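Local coordinates for NOL1/NOP2/sun family protein (Enterococcus faecium, PDB 3M4X) that probably methylates ribosomal RNA, as an S-adenosylmethionine-dependent cytosine methyltransferase of the NOL1/NOP2/Sun (RsmB/RsmF) family, at residues P63-Y66 and F71-T74; A94-T99 and I283-H288; V109-A114 and T121-Q126. One frame throughout, in Å; residues are numbered along the deposited sequence.

Contact 1 (P63-Y66 and F71-T74); sequences PAPY and FLGT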
loop_
_atom_site.group_PDB
_atom_site.type_symbol
_atom_site.label_atom_id
_atom_site.label_comp_id
_atom_site.label_asym_id
_atom_site.label_seq_id
_atom_site.Cartn_x
_atom_site.Cartn_y
_atom_site.Cartn_z
ATOM N N PRO A 63 5.614 -5.689 19.325
ATOM C CA PRO A 63 6.028 -4.957 18.126
ATOM C C PRO A 63 6.515 -5.924 17.051
ATOM O O PRO A 63 7.069 -6.970 17.392
ATOM C CB PRO A 63 7.196 -4.107 18.627
ATOM C CG PRO A 63 7.769 -4.931 19.780
ATOM C CD PRO A 63 6.556 -5.524 20.449
ATOM N N ALA A 64 6.294 -5.593 15.782
ATOM C CA ALA A 64 6.869 -6.371 14.684
ATOM C C ALA A 64 8.328 -5.973 14.442
ATOM O O ALA A 64 8.706 -4.823 14.658
ATOM C CB ALA A 64 6.052 -6.186 13.423
ATOM N N PRO A 65 9.147 -6.918 13.963
ATOM C CA PRO A 65 10.592 -6.697 13.811
ATOM C C PRO A 65 10.964 -5.706 12.713
ATOM O O PRO A 65 11.996 -5.046 12.821
ATOM C CB PRO A 65 11.133 -8.086 13.419
ATOM C CG PRO A 65 9.997 -9.031 13.542
ATOM C CD PRO A 65 8.734 -8.236 13.459
ATOM N N TYR A 66 10.154 -5.611 11.666
ATOM C CA TYR A 66 10.594 -4.916 10.461
ATOM C C TYR A 66 9.797 -3.663 10.085
ATOM O O TYR A 66 9.883 -3.210 8.952
ATOM C CB TYR A 66 10.620 -5.871 9.260
ATOM C CG TYR A 66 11.360 -7.168 9.508
ATOM C CD1 TYR A 66 10.710 -8.386 9.383
ATOM C CD2 TYR A 66 12.695 -7.177 9.884
ATOM C CE1 TYR A 66 11.366 -9.577 9.618
ATOM C CE2 TYR A 66 13.362 -8.374 10.126
ATOM C CZ TYR A 66 12.687 -9.565 9.991
ATOM O OH TYR A 66 13.322 -10.762 10.211
ATOM N N PHE A 71 2.911 -4.500 14.475
ATOM C CA PHE A 71 2.608 -5.306 15.642
ATOM C C PHE A 71 2.459 -6.747 15.180
ATOM O O PHE A 71 2.007 -7.005 14.063
ATOM C CB PHE A 71 1.270 -4.875 16.256
ATOM C CG PHE A 71 1.320 -3.562 16.978
ATOM C CD1 PHE A 71 0.522 -2.506 16.569
ATOM C CD2 PHE A 71 2.153 -3.387 18.070
ATOM C CE1 PHE A 71 0.555 -1.296 17.238
ATOM C CE2 PHE A 71 2.194 -2.180 18.745
ATOM C CZ PHE A 71 1.391 -1.128 18.329
ATOM N N LEU A 72 2.802 -7.691 16.045
ATOM C CA LEU A 72 2.515 -9.088 15.758
ATOM C C LEU A 72 1.074 -9.382 16.141
ATOM O O LEU A 72 0.632 -9.064 17.251
ATOM C CB LEU A 72 3.457 -10.009 16.529
ATOM C CG LEU A 72 4.922 -9.891 16.113
ATOM C CD1 LEU A 72 5.746 -10.980 16.805
ATOM C CD2 LEU A 72 5.065 -9.980 14.598
ATOM N N GLY A 73 0.334 -9.984 15.223
ATOM C CA GLY A 73 -1.022 -10.379 15.529
ATOM C C GLY A 73 -1.945 -10.330 14.334
ATOM O O GLY A 73 -1.504 -10.168 13.206
ATOM N N THR A 74 -3.234 -10.473 14.601
ATOM C CA THR A 74 -4.245 -10.547 13.566
ATOM C C THR A 74 -5.250 -9.407 13.730
ATOM O O THR A 74 -5.364 -8.819 14.808
ATOM C CB THR A 74 -4.999 -11.886 13.644
ATOM O OG1 THR A 74 -5.660 -11.987 14.916
ATOM C CG2 THR A 74 -4.032 -13.039 13.505
#
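Pro63 and Phe71 lie opposite each other as a single beta bridge, with their CA atoms 4.2 Å apart. The backbone bonds flank this pair: Ala64 bonds to Gly70 and Leu72 to Gln62. Pro63 and Phe71 are therefore a non-hydrogen-bonded antiparallel pair, a place that suits proline, which has no N-H to give. The backbones come close next to the bridge, where Ala64 N is 3.7 Å from Phe71 CA.

The side-chain contacts are mostly apolar. Leu72 holds CG beside its own backbone N (chi1 -65°), and this brings the end of the side chain back towards 63-66. Its CD2 methyl meets Ala64 CB at 4.1 Å and the ring carbon CD of Pro65 at 4.2 Å. The side chain of Phe71 leaves its backbone away from 63-66, yet its ring still meets Pro63 obliquely, CD2 to CA at 4.2 Å. It also packs on Leu50 and Val53 of helix 49-56 and meets the ring of Trp42.

One van der Waals touch falls on a polar atom: Leu72 CG lies 3.8 Å from the carbonyl O of Pro63.

The single bridge lays the loop before strand 70-72 back against that strand, an outermost strand of the three-stranded antiparallel sheet in the N-terminal domain found in RsmF-type methyltransferases.

Contact 2 (A94-T99 and I283-H288); sequences AMIVGT and IRIWPH
Ile96 of helix 95-101 reaches across to two isoleucines on strand 283-285, and all three are buried. Ile283 and Ile285 lie two apart on the strand and send their side chains to the helix. Arg284 between them points the other way, where it forms a salt bridge with Glu243.

Ile96 meets the pair with two different branches. Its CG2 methyl lies 4.0 Å from CD1 of Ile285. Its CB is equally near the same methyl. The two side chains run antiparallel alongside each other, so the end of Ile285 comes to rest beside the branch point of Ile96. CG1 of Ile96 faces the second isoleucine and lies 4.4 Å from CD1 of Ile283, a looser touch.

The torsions explain this division. In Ile96 chi1 is -166°, which turns CG1 away from the backbone N and leaves CG2 between N and the carbonyl carbon. Ile285 is stretched out, with chi2 at 175°, so its CD1 lies far from its own backbone. Ile283 has the same extended form.

Other apolar groups close in around Ile96: Val297 of strand 295-302, Leu262 and Tyr66. Beyond the strand, the rings of Trp286 and Phe237 meet, nearly parallel, while Pro287 and His288 lie against helix 24-33.

Across the two segments the contact is purely van der Waals, made by three branched aliphatic side chains. Its chemistry implies that helix and strand are held by shape and by exclusion of water, while polar bonds in this region are made by neighbouring residues.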
loop_
_atom_site.group_PDB
_atom_site.type_symbol
_atom_site.label_atom_id
_atom_site.label_comp_id
_atom_site.label_asym_id
_atom_site.label_seq_id
_atom_site.Cartn_x
_atom_site.Cartn_y
_atom_site.Cartn_z
ATOM N N ALA A 94 7.118 -9.245 4.961
ATOM C CA ALA A 94 6.699 -8.373 3.863
ATOM C C ALA A 94 6.869 -6.889 4.232
ATOM O O ALA A 94 7.120 -6.044 3.373
ATOM C CB ALA A 94 5.259 -8.673 3.462
HETATM N N MSE A 95 6.752 -6.579 5.520
HETATM C CA MSE A 95 6.893 -5.194 5.973
HETATM C C MSE A 95 8.284 -4.640 5.700
HETATM O O MSE A 95 8.488 -3.422 5.716
HETATM C CB MSE A 95 6.599 -5.078 7.460
HETATM C CG MSE A 95 5.189 -5.467 7.863
HETATM SE SE MSE A 95 4.992 -5.119 9.784
HETATM C CE MSE A 95 3.264 -5.990 10.075
ATOM N N ILE A 96 9.244 -5.529 5.469
ATOM C CA ILE A 96 10.627 -5.104 5.273
ATOM C C ILE A 96 10.744 -4.252 4.014
ATOM O O ILE A 96 11.572 -3.354 3.931
ATOM C CB ILE A 96 11.593 -6.307 5.163
ATOM C CG1 ILE A 96 13.041 -5.846 5.315
ATOM C CG2 ILE A 96 11.417 -7.030 3.826
ATOM C CD1 ILE A 96 13.305 -5.117 6.587
ATOM N N VAL A 97 9.893 -4.537 3.040
ATOM C CA VAL A 97 10.000 -3.903 1.739
ATOM C C VAL A 97 9.679 -2.416 1.843
ATOM O O VAL A 97 10.477 -1.571 1.433
ATOM C CB VAL A 97 9.074 -4.602 0.733
ATOM C CG1 VAL A 97 9.107 -3.902 -0.594
ATOM C CG2 VAL A 97 9.486 -6.059 0.592
ATOM N N GLY A 98 8.522 -2.103 2.427
ATOM C CA GLY A 98 8.127 -0.725 2.657
ATOM C C GLY A 98 9.099 0.011 3.546
ATOM O O GLY A 98 9.369 1.197 3.362
ATOM N N THR A 99 9.656 -0.693 4.514
ATOM C CA THR A 99 10.612 -0.055 5.407
ATOM C C THR A 99 11.909 0.285 4.667
ATOM O O THR A 99 12.438 1.386 4.809
ATOM C CB THR A 99 10.871 -0.923 6.636
ATOM O OG1 THR A 99 9.656 -1.016 7.388
ATOM C CG2 THR A 99 11.965 -0.320 7.506
ATOM N N ILE A 283 19.240 -7.810 1.393
ATOM C CA ILE A 283 18.695 -8.402 2.613
ATOM C C ILE A 283 17.948 -9.682 2.326
ATOM O O ILE A 283 17.093 -9.725 1.445
ATOM C CB ILE A 283 17.672 -7.472 3.275
ATOM C CG1 ILE A 283 18.344 -6.237 3.873
ATOM C CG2 ILE A 283 16.859 -8.222 4.326
ATOM C CD1 ILE A 283 17.325 -5.247 4.446
ATOM N N ARG A 284 18.265 -10.718 3.087
ATOM C CA ARG A 284 17.504 -11.953 3.025
ATOM C C ARG A 284 16.803 -12.215 4.343
ATOM O O ARG A 284 17.338 -11.953 5.415
ATOM C CB ARG A 284 18.391 -13.145 2.646
ATOM C CG ARG A 284 18.515 -13.351 1.139
ATOM C CD ARG A 284 19.477 -14.489 0.812
ATOM N NE ARG A 284 19.519 -14.789 -0.616
ATOM C CZ ARG A 284 18.679 -15.612 -1.245
ATOM N NH1 ARG A 284 17.711 -16.237 -0.579
ATOM N NH2 ARG A 284 18.806 -15.808 -2.551
ATOM N N ILE A 285 15.593 -12.737 4.250
ATOM C CA ILE A 285 14.887 -13.185 5.432
ATOM C C ILE A 285 14.619 -14.680 5.280
ATOM O O ILE A 285 13.916 -15.105 4.363
ATOM C CB ILE A 285 13.590 -12.369 5.652
ATOM C CG1 ILE A 285 13.950 -10.916 5.970
ATOM C CG2 ILE A 285 12.765 -12.962 6.788
ATOM C CD1 ILE A 285 12.780 -10.005 6.081
ATOM N N TRP A 286 15.233 -15.468 6.157
ATOM C CA TRP A 286 15.092 -16.922 6.139
ATOM C C TRP A 286 14.197 -17.342 7.308
ATOM O O TRP A 286 14.382 -16.869 8.430
ATOM C CB TRP A 286 16.453 -17.600 6.292
ATOM C CG TRP A 286 17.455 -17.426 5.150
ATOM C CD1 TRP A 286 18.541 -16.592 5.129
ATOM C CD2 TRP A 286 17.489 -18.155 3.910
ATOM N NE1 TRP A 286 19.229 -16.737 3.945
ATOM C CE2 TRP A 286 18.609 -17.693 3.183
ATOM C CE3 TRP A 286 16.682 -19.147 3.344
ATOM C CZ2 TRP A 286 18.934 -18.185 1.915
ATOM C CZ3 TRP A 286 17.005 -19.632 2.085
ATOM C CH2 TRP A 286 18.124 -19.154 1.384
ATOM N N PRO A 287 13.229 -18.233 7.051
ATOM C CA PRO A 287 12.243 -18.632 8.069
ATOM C C PRO A 287 12.879 -19.384 9.247
ATOM O O PRO A 287 12.374 -19.345 10.363
ATOM C CB PRO A 287 11.296 -19.570 7.306
ATOM C CG PRO A 287 11.656 -19.441 5.852
ATOM C CD PRO A 287 13.063 -18.964 5.785
ATOM N N HIS A 288 13.978 -20.077 8.997
ATOM C CA HIS A 288 14.621 -20.839 10.056
ATOM C C HIS A 288 15.555 -19.979 10.907
ATOM O O HIS A 288 16.073 -20.437 11.924
ATOM C CB HIS A 288 15.380 -22.027 9.464
ATOM C CG HIS A 288 16.510 -21.639 8.559
ATOM N ND1 HIS A 288 16.310 -21.105 7.301
ATOM C CD2 HIS A 288 17.850 -21.721 8.725
ATOM C CE1 HIS A 288 17.481 -20.872 6.737
ATOM N NE2 HIS A 288 18.431 -21.238 7.577
#

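Contact 3 (V109-A114 and T121-Q126); sequences VLDLCA and TQLAAQ
Asp111 OD1 is hydrogen-bonded to Ser120 OG, one residue before the helical segment 121-126. The bond ties the carboxylate at the end of strand 108-111 to the beginning of helix 118-127. Lys119 also touches the Asp111 side chain.

Between the two segments themselves the contact is apolar and centres on Leu123. Its CD1 methyl packs on CG1 of Val109 at 3.9 Å, and the two side chains cross at a slant. The same methyl lies 4.3 Å from Asp111 CB, so Leu123 spans both strand residues that face the helix. Val109 has CG1 opposite its backbone N (chi1 -180°), which turns that methyl to Leu123. Leu110, between them, points away from the helix and packs on Phe176 and Ile179 of strand 176-182.

All three touching residues are buried. Strand 108-111 is an inner strand, paired in parallel with strands 132-136 and 176-182.

This is the first part of a beta-alpha-beta unit, strand 108-111, helix 118-127 and strand 132-136. In Rossmann-like methyltransferases the end of the first strand and the turn to the helix after it form motif I, here beginning at Asp111, and in relatives this borders the S-adenosylmethionine site.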
loop_
_atom_site.group_PDB
_atom_site.type_symbol
_atom_site.label_atom_id
_atom_site.label_comp_id
_atom_site.label_asym_id
_atom_site.label_seq_id
_atom_site.Cartn_x
_atom_site.Cartn_y
_atom_site.Cartn_z
ATOM N N VAL A 109 6.510 8.869 -6.043
ATOM C CA VAL A 109 6.786 7.481 -5.689
ATOM C C VAL A 109 5.910 6.529 -6.488
ATOM O O VAL A 109 4.728 6.759 -6.648
ATOM C CB VAL A 109 6.577 7.229 -4.157
ATOM C CG1 VAL A 109 6.879 5.778 -3.794
ATOM C CG2 VAL A 109 7.416 8.183 -3.329
ATOM N N LEU A 110 6.500 5.451 -6.991
ATOM C CA LEU A 110 5.738 4.463 -7.746
ATOM C C LEU A 110 5.791 3.111 -7.042
ATOM O O LEU A 110 6.857 2.655 -6.663
ATOM C CB LEU A 110 6.284 4.345 -9.183
ATOM C CG LEU A 110 5.668 3.264 -10.087
ATOM C CD1 LEU A 110 4.201 3.572 -10.363
ATOM C CD2 LEU A 110 6.433 3.148 -11.399
ATOM N N ASP A 111 4.624 2.515 -6.831
ATOM C CA ASP A 111 4.500 1.123 -6.411
ATOM C C ASP A 111 4.013 0.359 -7.637
ATOM O O ASP A 111 2.829 0.410 -7.984
ATOM C CB ASP A 111 3.481 0.990 -5.277
ATOM C CG ASP A 111 3.565 -0.359 -4.564
ATOM O OD1 ASP A 111 2.857 -0.548 -3.546
ATOM O OD2 ASP A 111 4.335 -1.238 -5.014
ATOM N N LEU A 112 4.925 -0.333 -8.302
ATOM C CA LEU A 112 4.652 -0.853 -9.643
ATOM C C LEU A 112 3.778 -2.119 -9.686
ATOM O O LEU A 112 2.929 -2.266 -10.557
ATOM C CB LEU A 112 5.968 -1.056 -10.397
ATOM C CG LEU A 112 5.920 -1.422 -11.879
ATOM C CD1 LEU A 112 5.198 -0.362 -12.704
ATOM C CD2 LEU A 112 7.324 -1.602 -12.383
ATOM N N CYS A 113 3.977 -3.024 -8.739
ATOM C CA CYS A 113 3.140 -4.219 -8.638
ATOM C C CYS A 113 2.475 -4.254 -7.266
ATOM O O CYS A 113 2.973 -4.901 -6.347
ATOM C CB CYS A 113 4.006 -5.463 -8.853
ATOM S SG CYS A 113 5.097 -5.319 -10.284
ATOM N N ALA A 114 1.332 -3.590 -7.141
ATOM C CA ALA A 114 0.939 -3.026 -5.841
ATOM C C ALA A 114 -0.086 -3.765 -4.980
ATOM O O ALA A 114 -0.065 -3.614 -3.770
ATOM C CB ALA A 114 0.519 -1.592 -6.014
ATOM N N THR A 121 0.720 1.209 1.165
ATOM C CA THR A 121 0.079 1.704 2.354
ATOM C C THR A 121 1.155 2.126 3.364
ATOM O O THR A 121 1.016 3.146 4.027
ATOM C CB THR A 121 -0.924 0.622 2.843
ATOM O OG1 THR A 121 -2.267 1.126 2.756
ATOM C CG2 THR A 121 -0.600 0.131 4.215
ATOM N N GLN A 122 2.273 1.402 3.428
ATOM C CA GLN A 122 3.371 1.905 4.257
ATOM C C GLN A 122 4.097 3.110 3.634
ATOM O O GLN A 122 4.588 3.989 4.352
ATOM C CB GLN A 122 4.337 0.801 4.782
ATOM C CG GLN A 122 4.874 -0.169 3.782
ATOM C CD GLN A 122 5.388 -1.493 4.408
ATOM O OE1 GLN A 122 5.318 -2.549 3.762
ATOM N NE2 GLN A 122 5.930 -1.432 5.646
ATOM N N LEU A 123 4.130 3.179 2.311
ATOM C CA LEU A 123 4.737 4.332 1.641
ATOM C C LEU A 123 3.943 5.593 1.937
ATOM O O LEU A 123 4.493 6.649 2.254
ATOM C CB LEU A 123 4.778 4.111 0.128
ATOM C CG LEU A 123 5.655 2.965 -0.396
ATOM C CD1 LEU A 123 5.402 2.748 -1.890
ATOM C CD2 LEU A 123 7.125 3.261 -0.137
ATOM N N ALA A 124 2.634 5.482 1.803
ATOM C CA ALA A 124 1.753 6.597 2.051
ATOM C C ALA A 124 1.878 7.076 3.500
ATOM O O ALA A 124 1.833 8.280 3.762
ATOM C CB ALA A 124 0.339 6.201 1.739
ATOM N N ALA A 125 2.037 6.147 4.440
ATOM C CA ALA A 125 2.202 6.532 5.844
ATOM C C ALA A 125 3.478 7.339 5.965
ATOM O O ALA A 125 3.544 8.301 6.724
ATOM C CB ALA A 125 2.253 5.287 6.774
ATOM N N GLN A 126 4.493 6.943 5.196
ATOM C CA GLN A 126 5.787 7.609 5.233
ATOM C C GLN A 126 5.710 9.024 4.636
ATOM O O GLN A 126 6.401 9.944 5.080
ATOM C CB GLN A 126 6.819 6.781 4.470
ATOM C CG GLN A 126 7.389 5.568 5.226
ATOM C CD GLN A 126 8.069 4.565 4.281
ATOM O OE1 GLN A 126 7.978 4.685 3.056
ATOM N NE2 GLN A 126 8.757 3.583 4.850
#

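Along the chain, contact 1 closes before contact 2 opens, and contact 3 is nested inside the long loop that contact 2 closes. The centres of contacts 1 and 2 are about 13 Å apart, those of 2 and 3 about 16 Å, and those of 1 and 3 about 19 Å. Helix 95-101 lies in the middle. Thr99 OG1 bonds to Tyr66 O of contact 1, and Gly98 O bonds to Gln126 NE2 of contact 3. Contacts 2 and 3 reach the same mixed sheet, whereas contact 1 belongs to the N-terminal sheet. The helix thus joins the N-terminal domain to the Rossmann-like methyltransferase core.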